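Local coordinates for Serine/threonine-protein kinase-like protein ACR4 (Arabidopsis thaliana, PDB 7A0J) that controls formative cell division in meristems as a membrane receptor kinase paired with the CLE40 peptide, this chain being its extracellular seven-bladed propeller, at residues Ser3-Ala8 and Phe272-Ala277; Ile7-Gly12 and Asn279-Gly284; Gly50-Asp55 and Leu92-Gly97; Gly187-Cys192 and Gly239-Cys244. All coordinates share one frame; numbering follows the deposited sequence.

In the fold
Seven small antiparallel sheets stand round a central axis as the blades of a beta-propeller. From the N terminus, the chain enters at the middle, and Ser3-Ala8 waits for its partner until Phe272-Ala277 arrives, so contact 1 closes a loop spanning nearly the whole domain. Contact 2 starts from the same strand 7-10 and ends on strand 281-285, next to strand 274-277; together the two seal the ring between first and last blades. Nested within both loops, contact 3 joins strands 48-53 and 91-96 of successive blades, and contact 4 joins the turns of repeats 5 and 6. Contacts 3 and 4 follow in series, their nearest atoms about 7 Å apart.

Contact 1: residues Ser3-Ala8 and Phe272-Ala277; sequences SMSSIA and FYDLAA
Ile7 reaches across to Leu275 with the long branch of its side chain, sliding past Asp274, which points the other way. The two strands involved, 7-10 and 274-277, belong to neighbouring blades where the propeller closes, first blade against last. From CB the isoleucine passes to CG1, held between the backbone N and the carbonyl carbon (chi1 60°), a turn that aims it at the facing strand. Ile7 CG1 lies 3.9 Å from Leu275 O, and Ile7 CD1 then settles against the backbone, 3.4 Å from Leu275 C. On its flanks this methyl meets Asp274 CB and Ala276, with Ile7 CD1 3.9 Å from Ala276 CB; the small alanine lets the isoleucine tip come close to the strand. Val285 and Phe18 add further apolar cover to Ile7.

Beside this apolar tip the contact is bridged by water. One water, 2.7 Å from Ser5 OG, donates to Asp274 OD2 at 3.0 Å. Ser5 OG also accepts a weak but nearly straight bond from Ile7 N (3.3 Å). The carboxylate is steadied by its own strand, since Leu275 N donates to Asp274 OD1 over 2.9 Å, on the anti side and 35° out of the carboxylate plane. With an alanine in place of Asp274, the water between it and Ser5 would probably lose its acceptor and Leu275 N its side-chain partner. As the two segments make no direct polar bond, their join rests on the apolar fit of Ile7 and on the water between Ser5 and Asp274.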
loop_
_atom_site.group_PDB
_atom_site.type_symbol
_atom_site.label_atom_id
_atom_site.label_comp_id
_atom_site.label_asym_id
_atom_site.label_seq_id
_atom_site.Cartn_x
_atom_site.Cartn_y
_atom_site.Cartn_z
ATOM N N SER A 3 0.543 1.418 0.874
ATOM C CA SER A 3 1.994 1.525 0.577
ATOM C C SER A 3 2.488 0.248 -0.105
ATOM O O SER A 3 1.799 -0.788 -0.004
ATOM C CB SER A 3 2.770 1.791 1.840
ATOM O OG SER A 3 2.145 2.802 2.615
ATOM N N MET A 4 3.651 0.322 -0.756
ATOM C CA MET A 4 4.358 -0.868 -1.294
ATOM C C MET A 4 4.689 -1.799 -0.124
ATOM O O MET A 4 5.095 -1.294 0.940
ATOM C CB MET A 4 5.649 -0.492 -2.024
ATOM C CG MET A 4 6.192 -1.629 -2.859
ATOM S SD MET A 4 7.549 -1.131 -3.940
ATOM C CE MET A 4 8.835 -0.815 -2.733
ATOM N N SER A 5 4.506 -3.106 -0.317
ATOM C CA SER A 5 4.654 -4.138 0.740
ATOM C C SER A 5 4.956 -5.497 0.099
ATOM O O SER A 5 4.841 -5.608 -1.137
ATOM C CB SER A 5 3.414 -4.173 1.599
ATOM O OG SER A 5 3.502 -5.181 2.595
ATOM N N SER A 6 5.337 -6.481 0.915
ATOM C CA SER A 6 5.542 -7.893 0.500
ATOM C C SER A 6 4.180 -8.566 0.287
ATOM O O SER A 6 4.155 -9.648 -0.323
ATOM C CB SER A 6 6.388 -8.641 1.502
ATOM O OG SER A 6 5.666 -8.887 2.700
ATOM N N ILE A 7 3.100 -7.948 0.781
ATOM C CA ILE A 7 1.688 -8.399 0.592
ATOM C C ILE A 7 0.838 -7.198 0.157
ATOM O O ILE A 7 1.157 -6.065 0.561
ATOM C CB ILE A 7 1.151 -9.072 1.872
ATOM C CG1 ILE A 7 1.176 -8.127 3.079
ATOM C CG2 ILE A 7 1.916 -10.359 2.147
ATOM C CD1 ILE A 7 0.455 -8.658 4.296
ATOM N N ALA A 8 -0.199 -7.444 -0.647
ATOM C CA ALA A 8 -1.090 -6.409 -1.223
ATOM C C ALA A 8 -2.462 -7.020 -1.524
ATOM O O ALA A 8 -2.547 -8.258 -1.666
ATOM C CB ALA A 8 -0.463 -5.821 -2.465
ATOM N N PHE A 272 -0.108 -12.059 13.832
ATOM C CA PHE A 272 0.334 -11.782 12.439
ATOM C C PHE A 272 1.689 -11.068 12.472
ATOM O O PHE A 272 1.966 -10.366 13.466
ATOM C CB PHE A 272 -0.690 -10.915 11.704
ATOM C CG PHE A 272 -2.075 -11.501 11.601
ATOM C CD1 PHE A 272 -2.333 -12.574 10.762
ATOM C CD2 PHE A 272 -3.127 -10.967 12.330
ATOM C CE1 PHE A 272 -3.610 -13.104 10.658
ATOM C CE2 PHE A 272 -4.403 -11.498 12.226
ATOM C CZ PHE A 272 -4.642 -12.564 11.390
ATOM N N TYR A 273 2.499 -11.238 11.422
ATOM C CA TYR A 273 3.779 -10.509 11.223
ATOM C C TYR A 273 3.580 -9.365 10.219
ATOM O O TYR A 273 4.492 -8.523 10.116
ATOM C CB TYR A 273 4.907 -11.472 10.831
ATOM C CG TYR A 273 4.943 -11.922 9.392
ATOM C CD1 TYR A 273 5.457 -11.106 8.395
ATOM C CD2 TYR A 273 4.515 -13.190 9.029
ATOM C CE1 TYR A 273 5.508 -11.520 7.074
ATOM C CE2 TYR A 273 4.563 -13.622 7.713
ATOM C CZ TYR A 273 5.062 -12.784 6.730
ATOM O OH TYR A 273 5.112 -13.201 5.430
ATOM N N ASP A 274 2.440 -9.319 9.517
ATOM C CA ASP A 274 2.108 -8.229 8.559
ATOM C C ASP A 274 0.611 -8.248 8.220
ATOM O O ASP A 274 -0.021 -9.312 8.372
ATOM C CB ASP A 274 2.960 -8.336 7.291
ATOM C CG ASP A 274 3.199 -7.010 6.587
ATOM O OD1 ASP A 274 2.598 -6.000 7.009
ATOM O OD2 ASP A 274 3.992 -6.999 5.625
ATOM N N LEU A 275 0.076 -7.098 7.792
ATOM C CA LEU A 275 -1.335 -6.915 7.349
ATOM C C LEU A 275 -1.358 -6.275 5.958
ATOM O O LEU A 275 -0.376 -5.598 5.595
ATOM C CB LEU A 275 -2.085 -6.018 8.339
ATOM C CG LEU A 275 -2.323 -6.585 9.737
ATOM C CD1 LEU A 275 -3.106 -5.594 10.584
ATOM C CD2 LEU A 275 -3.045 -7.924 9.680
ATOM N N ALA A 276 -2.451 -6.493 5.222
ATOM C CA ALA A 276 -2.822 -5.778 3.978
ATOM C C ALA A 276 -4.314 -5.436 4.046
ATOM O O ALA A 276 -5.074 -6.228 4.637
ATOM C CB ALA A 276 -2.499 -6.622 2.770
ATOM N N ALA A 277 -4.708 -4.291 3.487
ATOM C CA ALA A 277 -6.099 -3.783 3.507
ATOM C C ALA A 277 -6.574 -3.519 2.075
ATOM O O ALA A 277 -5.812 -2.913 1.296
ATOM C CB ALA A 277 -6.183 -2.538 4.355
HETATM O O HOH W 1 1.397 -4.306 4.317
HETATM O O HOH W 2 5.836 -5.349 4.012
#

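Contact 2: residues Ile7-Gly12 and Asn279-Gly284; sequences IAISYG and NYFTCG
The two arms of Ile9 meet different residues of the facing strand. Ile9 CG2, anti to the backbone N, lies 3.3 Å from Phe281 CE2 and also touches CZ, coming at the ring obliquely, while Ile9 CD1 lies 3.6 Å from Cys283 SG. A beta-branched residue suits a place with one apolar partner for each arm, and Cys283 is itself fixed by its disulfide to Cys295. At the edge of the Phe281 ring, near its plane, sits Ser10 O. This is the seam that closes the propeller, in which the inner strand 7-10 of the first blade runs at 154° to strand 281-284 of the seventh, with axes 8.4 Å apart.

Where the strands give way to loops, Tyr11 meets Asn279. The backbone N of Asn279 lies over one face of the tyrosine ring, and the side-chain amide of Asn279, inclined 39° to that ring, puts OD1 3.4 Å from Tyr11 CB and ND2 3.6 Å from Tyr11 CD2. With a leucine at Asn279, the water now shared by ND2 (2.9 Å from it) and Gly12 N would probably lose its side-chain donor. The far end of Tyr11 is anchored elsewhere, its OH hydrogen-bonded to Asp98 and to the N of Leu1.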
loop_
_atom_site.group_PDB
_atom_site.type_symbol
_atom_site.label_atom_id
_atom_site.label_comp_id
_atom_site.label_asym_id
_atom_site.label_seq_id
_atom_site.Cartn_x
_atom_site.Cartn_y
_atom_site.Cartn_z
ATOM N N ILE A 7 3.100 -7.948 0.781
ATOM C CA ILE A 7 1.688 -8.399 0.592
ATOM C C ILE A 7 0.838 -7.198 0.157
ATOM O O ILE A 7 1.157 -6.065 0.561
ATOM C CB ILE A 7 1.151 -9.072 1.872
ATOM C CG1 ILE A 7 1.176 -8.127 3.079
ATOM C CG2 ILE A 7 1.916 -10.359 2.147
ATOM C CD1 ILE A 7 0.455 -8.658 4.296
ATOM N N ALA A 8 -0.199 -7.444 -0.647
ATOM C CA ALA A 8 -1.090 -6.409 -1.223
ATOM C C ALA A 8 -2.462 -7.020 -1.524
ATOM O O ALA A 8 -2.547 -8.258 -1.666
ATOM C CB ALA A 8 -0.463 -5.821 -2.465
ATOM N N ILE A 9 -3.489 -6.172 -1.609
ATOM C CA ILE A 9 -4.906 -6.581 -1.826
ATOM C C ILE A 9 -5.498 -5.779 -2.989
ATOM O O ILE A 9 -5.316 -4.542 -3.021
ATOM C CB ILE A 9 -5.733 -6.408 -0.537
ATOM C CG1 ILE A 9 -5.366 -7.469 0.506
ATOM C CG2 ILE A 9 -7.226 -6.407 -0.841
ATOM C CD1 ILE A 9 -6.067 -7.302 1.836
ATOM N N SER A 10 -6.169 -6.484 -3.902
ATOM C CA SER A 10 -7.035 -5.899 -4.958
ATOM C C SER A 10 -8.501 -6.107 -4.567
ATOM O O SER A 10 -8.784 -7.102 -3.868
ATOM C CB SER A 10 -6.725 -6.492 -6.304
ATOM O OG SER A 10 -5.393 -6.188 -6.689
ATOM N N TYR A 11 -9.375 -5.197 -4.999
ATOM C CA TYR A 11 -10.796 -5.113 -4.570
ATOM C C TYR A 11 -11.649 -4.564 -5.718
ATOM O O TYR A 11 -11.090 -4.283 -6.797
ATOM C CB TYR A 11 -10.895 -4.239 -3.316
ATOM C CG TYR A 11 -10.107 -2.957 -3.400
ATOM C CD1 TYR A 11 -8.773 -2.912 -3.025
ATOM C CD2 TYR A 11 -10.682 -1.794 -3.887
ATOM C CE1 TYR A 11 -8.035 -1.743 -3.116
ATOM C CE2 TYR A 11 -9.959 -0.615 -3.982
ATOM C CZ TYR A 11 -8.631 -0.589 -3.596
ATOM O OH TYR A 11 -7.911 0.565 -3.688
ATOM N N GLY A 12 -12.961 -4.436 -5.486
ATOM C CA GLY A 12 -13.938 -3.901 -6.453
ATOM C C GLY A 12 -14.865 -4.979 -6.987
ATOM O O GLY A 12 -14.801 -6.121 -6.486
ATOM N N ASN A 279 -10.664 -2.380 0.211
ATOM C CA ASN A 279 -11.714 -1.358 0.472
ATOM C C ASN A 279 -12.477 -1.714 1.755
ATOM O O ASN A 279 -12.592 -0.827 2.624
ATOM C CB ASN A 279 -12.649 -1.147 -0.728
ATOM C CG ASN A 279 -13.226 -2.422 -1.312
ATOM O OD1 ASN A 279 -12.999 -3.515 -0.798
ATOM N ND2 ASN A 279 -13.971 -2.288 -2.396
ATOM N N TYR A 280 -12.963 -2.956 1.881
ATOM C CA TYR A 280 -13.909 -3.384 2.949
ATOM C C TYR A 280 -13.484 -4.720 3.575
ATOM O O TYR A 280 -14.361 -5.431 4.107
ATOM C CB TYR A 280 -15.330 -3.480 2.385
ATOM C CG TYR A 280 -15.841 -2.204 1.765
ATOM C CD1 TYR A 280 -16.096 -1.087 2.544
ATOM C CD2 TYR A 280 -16.064 -2.109 0.402
ATOM C CE1 TYR A 280 -16.562 0.093 1.984
ATOM C CE2 TYR A 280 -16.529 -0.936 -0.175
ATOM C CZ TYR A 280 -16.780 0.169 0.620
ATOM O OH TYR A 280 -17.240 1.325 0.061
ATOM N N PHE A 281 -12.189 -5.045 3.552
ATOM C CA PHE A 281 -11.642 -6.279 4.175
ATOM C C PHE A 281 -10.123 -6.164 4.344
ATOM O O PHE A 281 -9.462 -5.475 3.539
ATOM C CB PHE A 281 -12.011 -7.511 3.344
ATOM C CG PHE A 281 -11.483 -7.485 1.934
ATOM C CD1 PHE A 281 -12.157 -6.794 0.940
ATOM C CD2 PHE A 281 -10.308 -8.144 1.607
ATOM C CE1 PHE A 281 -11.666 -6.763 -0.356
ATOM C CE2 PHE A 281 -9.821 -8.113 0.310
ATOM C CZ PHE A 281 -10.498 -7.420 -0.667
ATOM N N THR A 282 -9.605 -6.836 5.375
ATOM C CA THR A 282 -8.169 -6.889 5.750
ATOM C C THR A 282 -7.718 -8.351 5.747
ATOM O O THR A 282 -8.527 -9.220 6.125
ATOM C CB THR A 282 -7.945 -6.225 7.115
ATOM O OG1 THR A 282 -8.335 -4.859 6.986
ATOM C CG2 THR A 282 -6.515 -6.304 7.607
ATOM N N CYS A 283 -6.475 -8.599 5.333
ATOM C CA CYS A 283 -5.809 -9.925 5.382
ATOM C C CYS A 283 -4.520 -9.810 6.201
ATOM O O CYS A 283 -3.826 -8.786 6.069
ATOM C CB CYS A 283 -5.512 -10.445 3.981
ATOM S SG CYS A 283 -6.996 -10.611 2.956
ATOM N N GLY A 284 -4.242 -10.819 7.031
ATOM C CA GLY A 284 -2.992 -10.953 7.800
ATOM C C GLY A 284 -2.272 -12.240 7.443
ATOM O O GLY A 284 -2.956 -13.205 7.051
HETATM O O HOH W 3 -15.087 -4.936 -3.033
#

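Contact 3: residues Gly50-Asp55 and Leu92-Gly97; sequences GLTGGD and LEVSAG
Ala96 N donates to Thr52 OG1 across 2.8 Å at 154°, a backbone amide of one blade taken up by a side-chain hydroxyl of the blade before it. Thr52 presents that oxygen by holding it anti to its own N (chi1 -176°). The methyl on the other branch is thereby turned along the facing strand, with Thr52 CG2 3.6 Å from Val94 O and 3.7 Å from Val94 CG2. Threonine thus serves both the polar and the apolar need of the place. Ala96 CB tucks in at 3.4 Å from Thr52 OG1, and Leu101 packs on both Thr52 and Val94.

Strands 50-53 and 93-96, both innermost in their blades of the propeller, run at 18° to each other with axes 5.6 Å apart. Further on the backbones themselves come together: Gly54 CA lies 3.1 Å from Gly97 O, and any CB on Gly54 would run into that oxygen, which is consistent with a glycine here. Met4, from the N-terminal segment, leans against Val94.

Close by, the carbonyl oxygens of Gly53 and Ala96 lie 3.4 Å apart, two acceptors that cannot bond each other. The two segments make no backbone pair, and it is the hydroxyl of Thr52 that supplies the acceptor for Ala96 N.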
loop_
_atom_site.group_PDB
_atom_site.type_symbol
_atom_site.label_atom_id
_atom_site.label_comp_id
_atom_site.label_asym_id
_atom_site.label_seq_id
_atom_site.Cartn_x
_atom_site.Cartn_y
_atom_site.Cartn_z
ATOM N N GLY A 50 8.279 -5.503 -4.325
ATOM C CA GLY A 50 7.117 -4.932 -3.619
ATOM C C GLY A 50 5.836 -5.061 -4.423
ATOM O O GLY A 50 5.925 -5.176 -5.662
ATOM N N LEU A 51 4.689 -5.044 -3.739
ATOM C CA LEU A 51 3.334 -5.168 -4.345
ATOM C C LEU A 51 2.420 -4.068 -3.794
ATOM O O LEU A 51 2.633 -3.633 -2.642
ATOM C CB LEU A 51 2.765 -6.554 -4.030
ATOM C CG LEU A 51 3.550 -7.742 -4.586
ATOM C CD1 LEU A 51 3.091 -9.041 -3.937
ATOM C CD2 LEU A 51 3.417 -7.825 -6.098
ATOM N N THR A 52 1.439 -3.648 -4.597
ATOM C CA THR A 52 0.375 -2.676 -4.226
ATOM C C THR A 52 -0.829 -2.903 -5.148
ATOM O O THR A 52 -0.618 -3.032 -6.370
ATOM C CB THR A 52 0.910 -1.238 -4.267
ATOM O OG1 THR A 52 -0.119 -0.365 -3.805
ATOM C CG2 THR A 52 1.372 -0.806 -5.642
ATOM N N GLY A 53 -2.036 -2.961 -4.576
ATOM C CA GLY A 53 -3.275 -3.317 -5.292
ATOM C C GLY A 53 -4.283 -2.182 -5.291
ATOM O O GLY A 53 -4.250 -1.347 -4.363
ATOM N N GLY A 54 -5.149 -2.157 -6.305
ATOM C CA GLY A 54 -6.250 -1.185 -6.440
ATOM C C GLY A 54 -7.532 -1.869 -6.867
ATOM O O GLY A 54 -7.656 -3.087 -6.628
ATOM N N ASP A 55 -8.445 -1.117 -7.485
ATOM C CA ASP A 55 -9.745 -1.630 -7.989
ATOM C C ASP A 55 -9.516 -2.309 -9.346
ATOM O O ASP A 55 -9.321 -1.586 -10.342
ATOM C CB ASP A 55 -10.788 -0.512 -8.077
ATOM C CG ASP A 55 -12.202 -1.019 -8.300
ATOM O OD1 ASP A 55 -12.355 -2.045 -8.992
ATOM O OD2 ASP A 55 -13.137 -0.389 -7.774
ATOM N N LEU A 92 11.883 3.400 -7.167
ATOM C CA LEU A 92 12.239 2.910 -5.806
ATOM C C LEU A 92 11.001 2.297 -5.141
ATOM O O LEU A 92 11.161 1.303 -4.407
ATOM C CB LEU A 92 12.779 4.081 -4.978
ATOM C CG LEU A 92 14.033 4.757 -5.528
ATOM C CD1 LEU A 92 14.392 5.985 -4.705
ATOM C CD2 LEU A 92 15.202 3.785 -5.572
ATOM N N GLU A 93 9.823 2.883 -5.379
ATOM C CA GLU A 93 8.536 2.478 -4.751
ATOM C C GLU A 93 7.387 2.642 -5.750
ATOM O O GLU A 93 7.523 3.443 -6.693
ATOM C CB GLU A 93 8.238 3.329 -3.516
ATOM C CG GLU A 93 9.307 3.250 -2.441
ATOM C CD GLU A 93 8.973 4.016 -1.173
ATOM O OE1 GLU A 93 7.771 4.183 -0.880
ATOM O OE2 GLU A 93 9.917 4.447 -0.483
ATOM N N VAL A 94 6.301 1.902 -5.525
ATOM C CA VAL A 94 4.991 2.061 -6.221
ATOM C C VAL A 94 3.891 2.017 -5.157
ATOM O O VAL A 94 4.016 1.217 -4.213
ATOM C CB VAL A 94 4.780 0.989 -7.311
ATOM C CG1 VAL A 94 5.741 1.180 -8.475
ATOM C CG2 VAL A 94 4.885 -0.427 -6.763
ATOM N N SER A 95 2.870 2.864 -5.299
ATOM C CA SER A 95 1.655 2.881 -4.445
ATOM C C SER A 95 0.418 3.001 -5.340
ATOM O O SER A 95 0.377 3.934 -6.167
ATOM C CB SER A 95 1.715 3.990 -3.427
ATOM O OG SER A 95 1.812 5.253 -4.064
ATOM N N ALA A 96 -0.536 2.081 -5.180
ATOM C CA ALA A 96 -1.782 1.990 -5.974
ATOM C C ALA A 96 -2.966 2.448 -5.119
ATOM O O ALA A 96 -3.162 1.883 -4.027
ATOM C CB ALA A 96 -1.976 0.578 -6.467
ATOM N N GLY A 97 -3.704 3.455 -5.597
ATOM C CA GLY A 97 -5.016 3.854 -5.061
ATOM C C GLY A 97 -6.114 2.988 -5.649
ATOM O O GLY A 97 -5.818 1.838 -6.025
#

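Contact 4: residues Gly187-Cys192 and Gly239-Cys244; sequences GGYHVC and GKFYAC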
loop_
_atom_site.group_PDB
_atom_site.type_symbol
_atom_site.label_atom_id
_atom_site.label_comp_id
_atom_site.label_asym_id
_atom_site.label_seq_id
_atom_site.Cartn_x
_atom_site.Cartn_y
_atom_site.Cartn_z
ATOM N N GLY A 187 -5.550 5.269 3.681
ATOM C CA GLY A 187 -6.813 4.561 3.405
ATOM C C GLY A 187 -7.595 5.292 2.332
ATOM O O GLY A 187 -6.984 6.114 1.625
ATOM N N GLY A 188 -8.899 5.026 2.227
ATOM C CA GLY A 188 -9.795 5.670 1.249
ATOM C C GLY A 188 -9.743 7.186 1.346
ATOM O O GLY A 188 -9.398 7.833 0.337
ATOM N N TYR A 189 -10.070 7.736 2.520
ATOM C CA TYR A 189 -10.248 9.195 2.753
ATOM C C TYR A 189 -9.604 9.595 4.086
ATOM O O TYR A 189 -10.076 10.555 4.729
ATOM C CB TYR A 189 -11.738 9.543 2.693
ATOM C CG TYR A 189 -12.451 8.946 1.507
ATOM C CD1 TYR A 189 -12.479 9.601 0.286
ATOM C CD2 TYR A 189 -13.067 7.707 1.592
ATOM C CE1 TYR A 189 -13.117 9.051 -0.814
ATOM C CE2 TYR A 189 -13.709 7.143 0.500
ATOM C CZ TYR A 189 -13.733 7.817 -0.707
ATOM O OH TYR A 189 -14.366 7.270 -1.786
ATOM N N HIS A 190 -8.541 8.886 4.475
ATOM C CA HIS A 190 -7.761 9.135 5.714
ATOM C C HIS A 190 -6.330 8.625 5.528
ATOM O O HIS A 190 -6.094 7.826 4.595
ATOM C CB HIS A 190 -8.430 8.463 6.920
ATOM C CG HIS A 190 -8.112 7.010 7.032
ATOM N ND1 HIS A 190 -8.876 6.041 6.416
ATOM C CD2 HIS A 190 -7.103 6.362 7.654
ATOM C CE1 HIS A 190 -8.361 4.857 6.666
ATOM N NE2 HIS A 190 -7.271 5.025 7.421
ATOM N N VAL A 191 -5.425 9.066 6.402
ATOM C CA VAL A 191 -4.053 8.505 6.563
ATOM C C VAL A 191 -3.842 8.222 8.053
ATOM O O VAL A 191 -4.221 9.084 8.871
ATOM C CB VAL A 191 -2.974 9.459 6.016
ATOM C CG1 VAL A 191 -1.590 8.827 6.052
ATOM C CG2 VAL A 191 -3.303 9.943 4.612
ATOM N N CYS A 192 -3.295 7.050 8.382
ATOM C CA CYS A 192 -2.765 6.715 9.730
ATOM C C CYS A 192 -1.240 6.633 9.641
ATOM O O CYS A 192 -0.735 6.055 8.660
ATOM C CB CYS A 192 -3.347 5.414 10.269
ATOM S SG CYS A 192 -5.111 5.524 10.666
ATOM N N GLY A 239 -8.090 0.771 5.190
ATOM C CA GLY A 239 -9.244 0.443 4.333
ATOM C C GLY A 239 -9.940 1.710 3.870
ATOM O O GLY A 239 -9.375 2.802 4.085
ATOM N N LYS A 240 -11.128 1.585 3.277
ATOM C CA LYS A 240 -11.864 2.738 2.693
ATOM C C LYS A 240 -12.375 3.652 3.814
ATOM O O LYS A 240 -12.214 4.879 3.670
ATOM C CB LYS A 240 -13.000 2.273 1.777
ATOM C CG LYS A 240 -13.804 3.409 1.163
ATOM C CD LYS A 240 -14.393 3.097 -0.197
ATOM C CE LYS A 240 -13.370 3.167 -1.313
ATOM N NZ LYS A 240 -13.895 3.899 -2.488
ATOM N N PHE A 241 -12.951 3.091 4.885
ATOM C CA PHE A 241 -13.537 3.854 6.022
ATOM C C PHE A 241 -13.040 3.317 7.373
ATOM O O PHE A 241 -13.721 3.552 8.389
ATOM C CB PHE A 241 -15.066 3.803 5.960
ATOM C CG PHE A 241 -15.668 4.376 4.701
ATOM C CD1 PHE A 241 -15.481 5.709 4.369
ATOM C CD2 PHE A 241 -16.437 3.586 3.858
ATOM C CE1 PHE A 241 -16.041 6.237 3.215
ATOM C CE2 PHE A 241 -16.998 4.117 2.706
ATOM C CZ PHE A 241 -16.798 5.441 2.386
ATOM N N TYR A 242 -11.888 2.642 7.398
ATOM C CA TYR A 242 -11.311 2.015 8.617
ATOM C C TYR A 242 -9.790 1.897 8.473
ATOM O O TYR A 242 -9.266 2.053 7.356
ATOM C CB TYR A 242 -11.935 0.638 8.861
ATOM C CG TYR A 242 -11.433 -0.438 7.932
ATOM C CD1 TYR A 242 -12.109 -0.745 6.762
ATOM C CD2 TYR A 242 -10.266 -1.132 8.205
ATOM C CE1 TYR A 242 -11.646 -1.722 5.895
ATOM C CE2 TYR A 242 -9.785 -2.106 7.346
ATOM C CZ TYR A 242 -10.477 -2.403 6.186
ATOM O OH TYR A 242 -10.010 -3.364 5.340
ATOM N N ALA A 243 -9.113 1.607 9.586
ATOM C CA ALA A 243 -7.679 1.239 9.644
ATOM C C ALA A 243 -7.520 0.011 10.544
ATOM O O ALA A 243 -8.408 -0.225 11.387
ATOM C CB ALA A 243 -6.860 2.406 10.144
ATOM N N CYS A 244 -6.443 -0.751 10.344
ATOM C CA CYS A 244 -6.030 -1.891 11.203
ATOM C C CYS A 244 -4.528 -1.788 11.470
ATOM O O CYS A 244 -3.820 -1.184 10.643
ATOM C CB CYS A 244 -6.347 -3.239 10.563
ATOM S SG CYS A 244 -8.107 -3.494 10.217
HETATM O O HOH W 4 -11.280 6.689 5.011
#
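The rings of Tyr189 and Phe241 lie side by side, their planes 18° apart but slid so far that they barely overlap, with centroids 5.6 Å apart. They belong to equivalent turns of repeats 5 and 6 in the beta-propeller, each leading from the inner strand of a blade into the next strand. Over one face of Phe241 sits CG of Lys240, and the same lysine runs alongside Tyr189 until its NZ makes a weak bond to Tyr189 OH. The imidazole of His190 has Gly187 N above one face; at its edge Tyr242 O stands 3.0 Å from His190 CE1, and a water lies in the ring plane, 2.9 Å from His190 ND1.

That water accepts from Tyr189 N; it also lies close to Lys240 O, but at a modelled distance too short to trust. Directly between the turns, Gly188 N donates to Gly239 O at 2.9 Å and 159°, reaching the oxygen from above the carbonyl plane. Side chains would not fit here: a CB on Gly187 would strike Gly239 O and His190 CE1, and one on Gly188 would strike Lys240 O. Further along the strands, the methyl CB of Ala243 rests 3.6 Å from SG of Cys192, the sulfur disulfide-bonded to Cys204.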